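PDB 4DNA: probable glutathione reductase from Sinorhizobium meliloti, which probably catalyses the NADPH-dependent reduction of glutathione disulfide to glutathione as a homodimer carrying one FAD in each subunit. Local coordinates for residues A[170-181]-A[255-266]; A[206-217]-A[347-358]. All blocks are in the same frame, centred on the assembly; numbering follows the deposited sequence.

Interaction 1: A[170-181]-A[255-266]; sequences PESILIAGGGYI and IVADQVMLALGR. With FAD (flavin-adenine dinucleotide), chain C.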
loop_
_atom_site.group_PDB
_atom_site.type_symbol
_atom_site.label_atom_id
_atom_site.label_comp_id
_atom_site.label_asym_id
_atom_site.label_seq_id
_atom_site.Cartn_x
_atom_site.Cartn_y
_atom_site.Cartn_z
ATOM N N PRO A 170 -3.841 -8.481 -30.296
ATOM C CA PRO A 170 -4.054 -9.892 -30.654
ATOM C C PRO A 170 -5.280 -10.439 -29.941
ATOM O O PRO A 170 -5.607 -10.007 -28.827
ATOM C CB PRO A 170 -2.790 -10.586 -30.139
ATOM C CG PRO A 170 -2.289 -9.707 -29.052
ATOM C CD PRO A 170 -2.632 -8.301 -29.472
ATOM N N GLU A 171 -5.968 -11.356 -30.598
ATOM C CA GLU A 171 -7.099 -12.025 -29.997
ATOM C C GLU A 171 -6.555 -13.207 -29.186
ATOM O O GLU A 171 -7.181 -13.644 -28.213
ATOM C CB GLU A 171 -8.112 -12.423 -31.085
ATOM C CG GLU A 171 -8.832 -13.759 -30.888
ATOM C CD GLU A 171 -9.437 -14.324 -32.181
ATOM O OE1 GLU A 171 -8.874 -14.096 -33.291
ATOM O OE2 GLU A 171 -10.482 -15.008 -32.080
ATOM N N SER A 172 -5.375 -13.696 -29.572
ATOM C CA SER A 172 -4.640 -14.684 -28.781
ATOM C C SER A 172 -3.141 -14.377 -28.767
ATOM O O SER A 172 -2.596 -13.899 -29.769
ATOM C CB SER A 172 -4.908 -16.116 -29.270
ATOM O OG SER A 172 -4.695 -16.231 -30.663
ATOM N N ILE A 173 -2.500 -14.627 -27.618
ATOM C CA ILE A 173 -1.037 -14.543 -27.469
ATOM C C ILE A 173 -0.447 -15.773 -26.755
ATOM O O ILE A 173 -1.073 -16.358 -25.864
ATOM C CB ILE A 173 -0.573 -13.250 -26.747
ATOM C CG1 ILE A 173 0.894 -12.952 -27.077
ATOM C CG2 ILE A 173 -0.770 -13.339 -25.233
ATOM C CD1 ILE A 173 1.271 -11.498 -26.906
ATOM N N LEU A 174 0.764 -16.151 -27.154
ATOM C CA LEU A 174 1.512 -17.172 -26.451
ATOM C C LEU A 174 2.847 -16.599 -26.032
ATOM O O LEU A 174 3.634 -16.193 -26.886
ATOM C CB LEU A 174 1.725 -18.417 -27.326
ATOM C CG LEU A 174 2.674 -19.470 -26.747
ATOM C CD1 LEU A 174 1.991 -20.259 -25.654
ATOM C CD2 LEU A 174 3.211 -20.402 -27.813
ATOM N N ILE A 175 3.097 -16.597 -24.724
ATOM C CA ILE A 175 4.321 -16.043 -24.161
ATOM C C ILE A 175 5.250 -17.083 -23.546
ATOM O O ILE A 175 4.966 -17.633 -22.487
ATOM C CB ILE A 175 4.031 -15.001 -23.077
ATOM C CG1 ILE A 175 3.202 -13.862 -23.649
ATOM C CG2 ILE A 175 5.338 -14.479 -22.507
ATOM C CD1 ILE A 175 2.363 -13.148 -22.614
ATOM N N ALA A 176 6.379 -17.313 -24.208
ATOM C CA ALA A 176 7.481 -18.079 -23.643
ATOM C C ALA A 176 8.290 -17.224 -22.656
ATOM O O ALA A 176 8.591 -16.050 -22.927
ATOM C CB ALA A 176 8.372 -18.587 -24.760
ATOM N N GLY A 177 8.642 -17.806 -21.517
ATOM C CA GLY A 177 9.428 -17.099 -20.507
ATOM C C GLY A 177 8.822 -17.350 -19.143
ATOM O O GLY A 177 7.613 -17.533 -19.030
ATOM N N GLY A 178 9.648 -17.358 -18.102
ATOM C CA GLY A 178 9.151 -17.557 -16.741
ATOM C C GLY A 178 9.404 -16.432 -15.753
ATOM O O GLY A 178 8.933 -16.488 -14.624
ATOM N N GLY A 179 10.147 -15.410 -16.163
ATOM C CA GLY A 179 10.499 -14.325 -15.269
ATOM C C GLY A 179 9.423 -13.266 -15.146
ATOM O O GLY A 179 8.302 -13.405 -15.675
ATOM N N TYR A 180 9.768 -12.188 -14.456
ATOM C CA TYR A 180 8.799 -11.159 -14.154
ATOM C C TYR A 180 8.197 -10.469 -15.390
ATOM O O TYR A 180 7.035 -10.028 -15.338
ATOM C CB TYR A 180 9.381 -10.156 -13.159
ATOM C CG TYR A 180 10.198 -9.036 -13.743
ATOM C CD1 TYR A 180 11.555 -9.214 -14.043
ATOM C CD2 TYR A 180 9.619 -7.771 -13.955
ATOM C CE1 TYR A 180 12.320 -8.176 -14.557
ATOM C CE2 TYR A 180 10.364 -6.714 -14.477
ATOM C CZ TYR A 180 11.714 -6.922 -14.778
ATOM O OH TYR A 180 12.449 -5.884 -15.298
ATOM N N ILE A 181 8.964 -10.375 -16.482
ATOM C CA ILE A 181 8.461 -9.749 -17.715
ATOM C C ILE A 181 7.341 -10.565 -18.325
ATOM O O ILE A 181 6.294 -10.028 -18.686
ATOM C CB ILE A 181 9.575 -9.505 -18.756
ATOM C CG1 ILE A 181 10.562 -8.465 -18.226
ATOM C CG2 ILE A 181 9.023 -8.992 -20.082
ATOM C CD1 ILE A 181 11.825 -8.344 -19.046
ATOM N N ILE A 255 0.532 -24.998 -31.031
ATOM C CA ILE A 255 -0.402 -23.988 -30.540
ATOM C C ILE A 255 -0.446 -22.817 -31.504
ATOM O O ILE A 255 0.604 -22.255 -31.870
ATOM C CB ILE A 255 -0.024 -23.443 -29.136
ATOM C CG1 ILE A 255 0.806 -24.454 -28.347
ATOM C CG2 ILE A 255 -1.273 -23.040 -28.360
ATOM C CD1 ILE A 255 0.945 -24.124 -26.875
ATOM N N VAL A 256 -1.654 -22.441 -31.912
ATOM C CA VAL A 256 -1.798 -21.310 -32.815
ATOM C C VAL A 256 -2.187 -20.076 -32.023
ATOM O O VAL A 256 -3.059 -20.142 -31.161
ATOM C CB VAL A 256 -2.826 -21.578 -33.934
ATOM C CG1 VAL A 256 -2.717 -20.499 -35.002
ATOM C CG2 VAL A 256 -2.610 -22.944 -34.573
ATOM N N ALA A 257 -1.527 -18.956 -32.295
ATOM C CA ALA A 257 -1.895 -17.681 -31.658
ATOM C C ALA A 257 -1.634 -16.512 -32.588
ATOM O O ALA A 257 -0.846 -16.630 -33.528
ATOM C CB ALA A 257 -1.146 -17.495 -30.351
ATOM N N ASP A 258 -2.302 -15.389 -32.332
ATOM C CA ASP A 258 -2.068 -14.170 -33.106
ATOM C C ASP A 258 -0.621 -13.656 -32.979
ATOM O O ASP A 258 0.003 -13.284 -33.964
ATOM C CB ASP A 258 -3.086 -13.089 -32.743
ATOM C CG ASP A 258 -4.436 -13.308 -33.404
ATOM O OD1 ASP A 258 -4.472 -13.790 -34.549
ATOM O OD2 ASP A 258 -5.472 -12.985 -32.792
ATOM N N GLN A 259 -0.082 -13.655 -31.765
ATOM C CA GLN A 259 1.309 -13.252 -31.548
ATOM C C GLN A 259 2.016 -14.267 -30.655
ATOM O O GLN A 259 1.377 -14.920 -29.806
ATOM C CB GLN A 259 1.395 -11.858 -30.917
ATOM C CG GLN A 259 0.669 -10.762 -31.681
ATOM C CD GLN A 259 1.460 -10.227 -32.865
ATOM O OE1 GLN A 259 2.686 -10.195 -32.856
ATOM N NE2 GLN A 259 0.750 -9.792 -33.886
ATOM N N VAL A 260 3.329 -14.402 -30.865
ATOM C CA VAL A 260 4.189 -15.217 -30.005
ATOM C C VAL A 260 5.297 -14.345 -29.429
ATOM O O VAL A 260 6.188 -13.914 -30.142
ATOM C CB VAL A 260 4.803 -16.419 -30.750
ATOM C CG1 VAL A 260 5.735 -17.190 -29.826
ATOM C CG2 VAL A 260 3.710 -17.339 -31.276
HETATM N N MSE A 261 5.229 -14.092 -28.131
HETATM C CA MSE A 261 6.189 -13.243 -27.471
HETATM C C MSE A 261 7.261 -14.059 -26.835
HETATM O O MSE A 261 6.982 -14.998 -26.075
HETATM C CB MSE A 261 5.481 -12.455 -26.386
HETATM C CG MSE A 261 6.411 -11.403 -25.802
HETATM SE SE MSE A 261 5.309 -10.354 -24.559
HETATM C CE MSE A 261 6.172 -8.595 -24.728
ATOM N N LEU A 262 8.503 -13.688 -27.135
ATOM C CA LEU A 262 9.661 -14.203 -26.420
ATOM C C LEU A 262 10.076 -13.257 -25.301
ATOM O O LEU A 262 10.543 -12.145 -25.553
ATOM C CB LEU A 262 10.825 -14.408 -27.361
ATOM C CG LEU A 262 10.531 -15.300 -28.548
ATOM C CD1 LEU A 262 11.726 -15.203 -29.472
ATOM C CD2 LEU A 262 10.254 -16.731 -28.108
ATOM N N ALA A 263 9.892 -13.716 -24.066
ATOM C CA ALA A 263 10.239 -12.944 -22.889
ATOM C C ALA A 263 11.221 -13.720 -22.034
ATOM O O ALA A 263 11.017 -13.852 -20.828
ATOM C CB ALA A 263 8.989 -12.613 -22.090
ATOM N N LEU A 264 12.283 -14.238 -22.653
ATOM C CA LEU A 264 13.280 -15.026 -21.921
ATOM C C LEU A 264 14.653 -14.357 -21.936
ATOM O O LEU A 264 15.517 -14.705 -22.754
ATOM C CB LEU A 264 13.381 -16.454 -22.462
ATOM C CG LEU A 264 12.258 -16.996 -23.334
ATOM C CD1 LEU A 264 12.546 -16.676 -24.788
ATOM C CD2 LEU A 264 12.145 -18.496 -23.137
ATOM N N GLY A 265 14.844 -13.391 -21.037
ATOM C CA GLY A 265 16.136 -12.740 -20.866
ATOM C C GLY A 265 16.400 -11.529 -21.741
ATOM O O GLY A 265 15.807 -11.363 -22.813
ATOM N N ARG A 266 17.301 -10.682 -21.251
ATOM C CA ARG A 266 17.820 -9.528 -21.981
ATOM C C ARG A 266 19.321 -9.698 -22.156
ATOM O O ARG A 266 19.930 -10.518 -21.489
ATOM C CB ARG A 266 17.503 -8.236 -21.229
ATOM C CG ARG A 266 16.021 -7.888 -21.248
ATOM C CD ARG A 266 15.702 -6.620 -20.477
ATOM N NE ARG A 266 16.251 -5.393 -21.072
ATOM C CZ ARG A 266 15.795 -4.824 -22.185
ATOM N NH1 ARG A 266 14.801 -5.399 -22.849
ATOM N NH2 ARG A 266 16.338 -3.698 -22.650
HETATM P PA FAD C . 18.768 1.811 -20.277
HETATM O O1A FAD C . 18.637 0.404 -20.835
HETATM O O2A FAD C . 17.665 2.474 -19.480
HETATM O O5B FAD C . 19.130 2.812 -21.478
HETATM C C5B FAD C . 20.458 2.963 -21.996
HETATM C C4B FAD C . 20.311 3.753 -23.287
HETATM O O4B FAD C . 21.494 3.737 -24.084
HETATM C C3B FAD C . 19.201 3.155 -24.131
HETATM O O3B FAD C . 18.210 4.167 -24.358
HETATM C C2B FAD C . 19.893 2.687 -25.396
HETATM O O2B FAD C . 19.057 2.853 -26.542
HETATM C C1B FAD C . 21.134 3.565 -25.457
HETATM N N9A FAD C . 22.284 2.950 -26.161
HETATM C C8A FAD C . 22.551 1.631 -26.195
HETATM N N7A FAD C . 23.683 1.356 -26.886
HETATM C C5A FAD C . 24.163 2.533 -27.301
HETATM C C6A FAD C . 25.343 2.936 -28.083
HETATM N N6A FAD C . 26.173 1.961 -28.529
HETATM N N1A FAD C . 25.526 4.262 -28.319
HETATM C C2A FAD C . 24.650 5.188 -27.855
HETATM N N3A FAD C . 23.548 4.883 -27.132
HETATM C C4A FAD C . 23.252 3.589 -26.826
HETATM N N1 FAD C . 13.064 -1.923 -13.445
HETATM C C2 FAD C . 12.482 -1.593 -12.269
HETATM O O2 FAD C . 13.194 -1.163 -11.335
HETATM N N3 FAD C . 11.156 -1.718 -12.078
HETATM C C4 FAD C . 10.316 -2.176 -13.028
HETATM O O4 FAD C . 9.083 -2.264 -12.807
HETATM C C4X FAD C . 10.886 -2.566 -14.342
HETATM N N5 FAD C . 10.114 -3.030 -15.349
HETATM C C5X FAD C . 10.678 -3.367 -16.540
HETATM C C6 FAD C . 9.881 -3.848 -17.579
HETATM C C7 FAD C . 10.452 -4.206 -18.805
HETATM C C7M FAD C . 9.547 -4.717 -19.898
HETATM C C8 FAD C . 11.928 -4.061 -19.016
HETATM C C8M FAD C . 12.597 -4.415 -20.317
HETATM C C9 FAD C . 12.723 -3.585 -17.983
HETATM C C9A FAD C . 12.158 -3.237 -16.757
HETATM N N10 FAD C . 12.977 -2.752 -15.718
HETATM C C10 FAD C . 12.357 -2.407 -14.493
HETATM C "C1'" FAD C . 14.430 -2.630 -15.929
HETATM C "C2'" FAD C . 14.887 -1.205 -16.204
HETATM O "O2'" FAD C . 14.161 -0.677 -17.319
HETATM C "C3'" FAD C . 16.396 -1.163 -16.451
HETATM O "O3'" FAD C . 17.039 -1.886 -15.395
HETATM C "C4'" FAD C . 16.960 0.257 -16.499
HETATM O "O4'" FAD C . 16.442 0.938 -17.649
HETATM C "C5'" FAD C . 18.478 0.244 -16.566
HETATM O "O5'" FAD C . 18.911 1.375 -17.318
HETATM P P FAD C . 20.400 1.535 -17.927
HETATM O O1P FAD C . 21.070 2.740 -17.294
HETATM O O2P FAD C . 21.099 0.197 -17.931
HETATM O O3P FAD C . 20.150 1.944 -19.460
#
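Two neighbouring parallel strands of a Rossmann-type sheet, 172-176 and 259-262, are joined here by alternating backbone bonds. Leu174 sits between them, its N donating to Gln259 O (3.0 Å) and its O accepting from Met261 N (2.9 Å). Two residues on, Ala176 repeats the pattern, its N on Met261 O and its O taking Ala263 N. Where the strands begin, Asp258 closes the join: its OD2 receives Glu171 N at 2.8 Å on the anti lone pair and Ser172 N, more distant, from above the carboxylate plane. A short acid suits this place because it reaches two amides at once; its OD1 and Glu171 OE1 share Arg244, which probably offsets their like charges. Strand 172-176 runs on into the glycine-rich turn Gly177-Gly179 and the start of helix 180-191, a GxGxxA pattern predicted to bind NAD(+). Gly177 has backbone angles that call for glycine, and a CB there would run into Ala263 O. On the face that helix 180-191 covers, Ile175 and Met261, a selenomethionine, lie side by side, CG1 against CB at 3.8 Å. Ile175 also turns CG2, opposite its backbone N (chi1 -59°), to Ala263 CB, which Ile181 CG2 meets as well (4.1 Å).

Interaction 2: A[206-217]-A[347-358]; sequences LSRFDQDMRRGL and SQPEIGTVGITE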
loop_
_atom_site.group_PDB
_atom_site.type_symbol
_atom_site.label_atom_id
_atom_site.label_comp_id
_atom_site.label_asym_id
_atom_site.label_seq_id
_atom_site.Cartn_x
_atom_site.Cartn_y
_atom_site.Cartn_z
ATOM N N LEU A 206 8.859 -17.722 -12.111
ATOM C CA LEU A 206 9.583 -16.897 -11.147
ATOM C C LEU A 206 10.386 -17.765 -10.176
ATOM O O LEU A 206 10.234 -17.653 -8.955
ATOM C CB LEU A 206 8.607 -16.025 -10.362
ATOM C CG LEU A 206 7.551 -15.292 -11.169
ATOM C CD1 LEU A 206 6.577 -14.603 -10.234
ATOM C CD2 LEU A 206 8.220 -14.278 -12.074
ATOM N N SER A 207 11.226 -18.627 -10.739
ATOM C CA SER A 207 12.027 -19.609 -10.007
ATOM C C SER A 207 12.936 -19.060 -8.892
ATOM O O SER A 207 13.368 -19.826 -8.020
ATOM C CB SER A 207 12.909 -20.344 -11.004
ATOM O OG SER A 207 13.725 -19.404 -11.682
ATOM N N ARG A 208 13.235 -17.760 -8.937
ATOM C CA ARG A 208 14.065 -17.080 -7.932
ATOM C C ARG A 208 13.255 -16.646 -6.718
ATOM O O ARG A 208 13.824 -16.273 -5.686
ATOM C CB ARG A 208 14.731 -15.841 -8.540
ATOM C CG ARG A 208 15.845 -16.128 -9.527
ATOM C CD ARG A 208 17.137 -16.495 -8.815
ATOM N NE ARG A 208 18.291 -15.953 -9.532
ATOM C CZ ARG A 208 19.524 -15.860 -9.036
ATOM N NH1 ARG A 208 19.794 -16.274 -7.802
ATOM N NH2 ARG A 208 20.497 -15.346 -9.781
ATOM N N PHE A 209 11.932 -16.697 -6.852
ATOM C CA PHE A 209 11.012 -16.210 -5.828
ATOM C C PHE A 209 10.653 -17.278 -4.794
ATOM O O PHE A 209 10.900 -18.480 -4.999
ATOM C CB PHE A 209 9.777 -15.596 -6.489
ATOM C CG PHE A 209 10.064 -14.272 -7.163
ATOM C CD1 PHE A 209 10.890 -14.205 -8.288
ATOM C CD2 PHE A 209 9.547 -13.087 -6.656
ATOM C CE1 PHE A 209 11.172 -12.988 -8.882
ATOM C CE2 PHE A 209 9.831 -11.869 -7.250
ATOM C CZ PHE A 209 10.640 -11.815 -8.359
ATOM N N ASP A 210 10.089 -16.840 -3.674
ATOM C CA ASP A 210 9.720 -17.758 -2.604
ATOM C C ASP A 210 8.670 -18.776 -3.098
ATOM O O ASP A 210 7.935 -18.489 -4.050
ATOM C CB ASP A 210 9.220 -16.963 -1.397
ATOM C CG ASP A 210 8.804 -17.848 -0.246
ATOM O OD1 ASP A 210 9.696 -18.467 0.395
ATOM O OD2 ASP A 210 7.579 -17.932 0.008
ATOM N N GLN A 211 8.604 -19.956 -2.475
ATOM C CA GLN A 211 7.680 -20.974 -2.958
ATOM C C GLN A 211 6.237 -20.496 -2.959
ATOM O O GLN A 211 5.542 -20.650 -3.955
ATOM C CB GLN A 211 7.830 -22.334 -2.255
ATOM C CG GLN A 211 7.784 -22.341 -0.734
ATOM C CD GLN A 211 9.163 -22.510 -0.119
ATOM O OE1 GLN A 211 10.033 -21.610 -0.225
ATOM N NE2 GLN A 211 9.382 -23.665 0.522
ATOM N N ASP A 212 5.802 -19.899 -1.860
ATOM C CA ASP A 212 4.460 -19.337 -1.766
ATOM C C ASP A 212 4.195 -18.155 -2.750
ATOM O O ASP A 212 3.048 -17.899 -3.122
ATOM C CB ASP A 212 4.160 -18.939 -0.316
ATOM C CG ASP A 212 4.116 -20.130 0.620
ATOM O OD1 ASP A 212 3.290 -21.043 0.448
ATOM O OD2 ASP A 212 4.910 -20.164 1.560
HETATM N N MSE A 213 5.230 -17.444 -3.185
HETATM C CA MSE A 213 5.024 -16.474 -4.254
HETATM C C MSE A 213 4.759 -17.200 -5.545
HETATM O O MSE A 213 3.767 -16.938 -6.203
HETATM C CB MSE A 213 6.185 -15.497 -4.413
HETATM C CG MSE A 213 6.488 -14.703 -3.143
HETATM SE SE MSE A 213 4.851 -13.819 -2.485
HETATM C CE MSE A 213 4.124 -14.930 -1.015
ATOM N N ARG A 214 5.642 -18.126 -5.912
ATOM C CA ARG A 214 5.510 -18.939 -7.131
ATOM C C ARG A 214 4.187 -19.699 -7.244
ATOM O O ARG A 214 3.409 -19.477 -8.169
ATOM C CB ARG A 214 6.664 -19.939 -7.207
ATOM C CG ARG A 214 7.929 -19.365 -7.808
ATOM C CD ARG A 214 9.209 -20.054 -7.336
ATOM N NE ARG A 214 9.066 -21.462 -6.960
ATOM C CZ ARG A 214 9.705 -22.006 -5.925
ATOM N NH1 ARG A 214 10.486 -21.251 -5.163
ATOM N NH2 ARG A 214 9.544 -23.289 -5.625
ATOM N N ARG A 215 3.944 -20.603 -6.303
ATOM C CA ARG A 215 2.775 -21.465 -6.350
ATOM C C ARG A 215 1.483 -20.667 -6.251
ATOM O O ARG A 215 0.459 -21.056 -6.825
ATOM C CB ARG A 215 2.825 -22.498 -5.233
ATOM C CG ARG A 215 3.663 -23.717 -5.549
ATOM C CD ARG A 215 4.993 -23.691 -4.825
ATOM N NE ARG A 215 5.878 -24.763 -5.287
ATOM C CZ ARG A 215 6.272 -25.803 -4.557
ATOM N NH1 ARG A 215 7.086 -26.705 -5.085
ATOM N NH2 ARG A 215 5.864 -25.951 -3.303
ATOM N N GLY A 216 1.535 -19.553 -5.524
ATOM C CA GLY A 216 0.352 -18.748 -5.287
ATOM C C GLY A 216 -0.075 -18.020 -6.532
ATOM O O GLY A 216 -1.256 -17.993 -6.882
ATOM N N LEU A 217 0.899 -17.407 -7.195
ATOM C CA LEU A 217 0.629 -16.668 -8.414
ATOM C C LEU A 217 0.181 -17.627 -9.510
ATOM O O LEU A 217 -0.826 -17.388 -10.166
ATOM C CB LEU A 217 1.840 -15.842 -8.858
ATOM C CG LEU A 217 1.557 -14.985 -10.100
ATOM C CD1 LEU A 217 0.417 -14.011 -9.861
ATOM C CD2 LEU A 217 2.803 -14.250 -10.568
ATOM N N SER A 347 2.463 -8.338 -11.512
ATOM C CA SER A 347 1.496 -9.297 -11.978
ATOM C C SER A 347 0.220 -9.007 -11.212
ATOM O O SER A 347 0.087 -7.974 -10.537
ATOM C CB SER A 347 1.967 -10.708 -11.703
ATOM O OG SER A 347 2.174 -10.893 -10.323
ATOM N N GLN A 348 -0.738 -9.899 -11.316
ATOM C CA GLN A 348 -2.022 -9.629 -10.730
ATOM C C GLN A 348 -2.502 -10.998 -10.343
ATOM O O GLN A 348 -2.813 -11.798 -11.231
ATOM C CB GLN A 348 -2.960 -8.989 -11.759
ATOM C CG GLN A 348 -2.408 -7.741 -12.461
ATOM C CD GLN A 348 -3.290 -7.261 -13.605
ATOM O OE1 GLN A 348 -2.807 -6.944 -14.692
ATOM N NE2 GLN A 348 -4.586 -7.207 -13.365
ATOM N N PRO A 349 -2.509 -11.305 -9.027
ATOM C CA PRO A 349 -2.137 -10.422 -7.903
ATOM C C PRO A 349 -0.656 -9.996 -7.903
ATOM O O PRO A 349 0.201 -10.733 -8.418
ATOM C CB PRO A 349 -2.426 -11.294 -6.674
ATOM C CG PRO A 349 -2.293 -12.692 -7.170
ATOM C CD PRO A 349 -2.834 -12.668 -8.566
ATOM N N GLU A 350 -0.370 -8.819 -7.335
ATOM C CA GLU A 350 1.002 -8.332 -7.222
ATOM C C GLU A 350 1.849 -9.193 -6.315
ATOM O O GLU A 350 1.349 -9.814 -5.382
ATOM C CB GLU A 350 1.040 -6.940 -6.631
ATOM C CG GLU A 350 1.137 -5.836 -7.634
ATOM C CD GLU A 350 0.807 -4.512 -6.992
ATOM O OE1 GLU A 350 1.728 -3.909 -6.392
ATOM O OE2 GLU A 350 -0.377 -4.096 -7.069
ATOM N N ILE A 351 3.146 -9.195 -6.582
ATOM C CA ILE A 351 4.115 -9.674 -5.624
ATOM C C ILE A 351 4.916 -8.466 -5.105
ATOM O O ILE A 351 5.121 -7.490 -5.817
ATOM C CB ILE A 351 4.969 -10.822 -6.210
ATOM C CG1 ILE A 351 4.046 -12.008 -6.531
ATOM C CG2 ILE A 351 6.050 -11.259 -5.232
ATOM C CD1 ILE A 351 4.610 -13.066 -7.450
ATOM N N GLY A 352 5.283 -8.517 -3.831
ATOM C CA GLY A 352 6.211 -7.578 -3.226
ATOM C C GLY A 352 7.128 -8.399 -2.340
ATOM O O GLY A 352 6.661 -9.263 -1.594
ATOM N N THR A 353 8.434 -8.161 -2.428
ATOM C CA THR A 353 9.375 -9.032 -1.747
ATOM C C THR A 353 10.655 -8.334 -1.330
ATOM O O THR A 353 11.191 -7.540 -2.073
ATOM C CB THR A 353 9.655 -10.330 -2.557
ATOM O OG1 THR A 353 10.365 -11.262 -1.739
ATOM C CG2 THR A 353 10.458 -10.050 -3.816
ATOM N N VAL A 354 11.096 -8.638 -0.113
ATOM C CA VAL A 354 12.349 -8.159 0.469
ATOM C C VAL A 354 12.989 -9.351 1.133
ATOM O O VAL A 354 12.283 -10.225 1.669
ATOM C CB VAL A 354 12.149 -7.197 1.649
ATOM C CG1 VAL A 354 13.329 -6.250 1.746
ATOM C CG2 VAL A 354 10.837 -6.434 1.565
ATOM N N GLY A 355 14.319 -9.371 1.131
ATOM C CA GLY A 355 15.059 -10.398 1.836
ATOM C C GLY A 355 15.048 -11.704 1.095
ATOM O O GLY A 355 14.819 -11.726 -0.105
ATOM N N ILE A 356 15.266 -12.791 1.830
ATOM C CA ILE A 356 15.548 -14.114 1.256
ATOM C C ILE A 356 14.378 -15.113 1.379
ATOM O O ILE A 356 13.527 -14.977 2.263
ATOM C CB ILE A 356 16.821 -14.701 1.904
ATOM C CG1 ILE A 356 16.628 -14.833 3.430
ATOM C CG2 ILE A 356 18.026 -13.832 1.577
ATOM C CD1 ILE A 356 17.727 -15.567 4.175
ATOM N N THR A 357 14.341 -16.108 0.497
ATOM C CA THR A 357 13.241 -17.077 0.491
ATOM C C THR A 357 13.307 -18.096 1.646
ATOM O O THR A 357 14.360 -18.311 2.243
ATOM C CB THR A 357 13.155 -17.869 -0.842
ATOM O OG1 THR A 357 14.165 -18.901 -0.880
ATOM C CG2 THR A 357 13.279 -16.947 -2.038
ATOM N N GLU A 358 12.182 -18.741 1.935
ATOM C CA GLU A 358 12.161 -19.804 2.935
ATOM C C GLU A 358 13.192 -20.890 2.647
ATOM O O GLU A 358 13.841 -21.373 3.561
ATOM C CB GLU A 358 10.788 -20.440 3.043
ATOM C CG GLU A 358 10.681 -21.370 4.227
ATOM C CD GLU A 358 9.419 -22.198 4.196
ATOM O OE1 GLU A 358 8.414 -21.691 3.664
ATOM O OE2 GLU A 358 9.439 -23.343 4.707
#
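The backbone N of Glu358 donates to OD1 of Asp210 at 2.9 Å, a nearly straight bond (166°) that meets the oxygen almost along its C-O axis. Asp210 puts its carboxylate there with CG anti to its own backbone N (chi1 179°). Its other oxygen, OD2, caps helix 211-223 weakly through Asp212 N and forms a salt bridge with Lys392, which the Asp212 and Glu358 carboxylates share. The carboxylate thus lies between the first turns of two helices, 211-223 and 358-364, the positive ends of whose dipoles probably favour its negative charge. An alanine in place of Asp210 is likely to leave Glu358 N without its acceptor, Asp212 N without its weak cap and Lys392 with only the other two acids. Beside this bond, Thr357 lays its CG2 against Asp210 N (3.6 Å), while its OG1 caps the second helix. Farther along, the contact turns apolar around Ile351, whose two branches are used separately. CD1 meets Leu206 CD1 tip to tip at 3.7 Å and also touches Leu217 CD2 (3.8 Å); CG2 packs on SE of Met213, a selenomethionine that slides past in the opposite direction. Phe209 reaches obliquely over strand 351-355, its CE2 3.9 Å from Thr353 CG2. Leu217 ends the row, its CD1 against CD of the cis Pro349 (3.7 Å). A helix of the NAD(P)-binding part is thereby seated on the antiparallel sheet of the dimerisation domain, an arrangement in keeping with the pyridine nucleotide-disulphide oxidoreductase family.

Overall arrangement
Interactions 1 and 2 have centres about 21 Å apart, yet they meet directly at Leu206. Its N lies 2.8 Å from Gly178 O, a probable hydrogen bond to the glycine-rich turn of 170-181, and its CD2 packs 3.5 Å from Gly179 C. The same residue touches the dimerisation domain in interaction 2, so this leucine is one link between the predicted dinucleotide-binding turn and that domain. Just beyond the turn, Tyr180 brings its OH to the flavin, 3.0 Å from FAD C9A, while past strand 259-262 Arg266 has the C8M methyl over one guanidinium face, toward its rim. Interaction 2 stays farther off, the Phe209 side chain about 11 Å from a bound FAD.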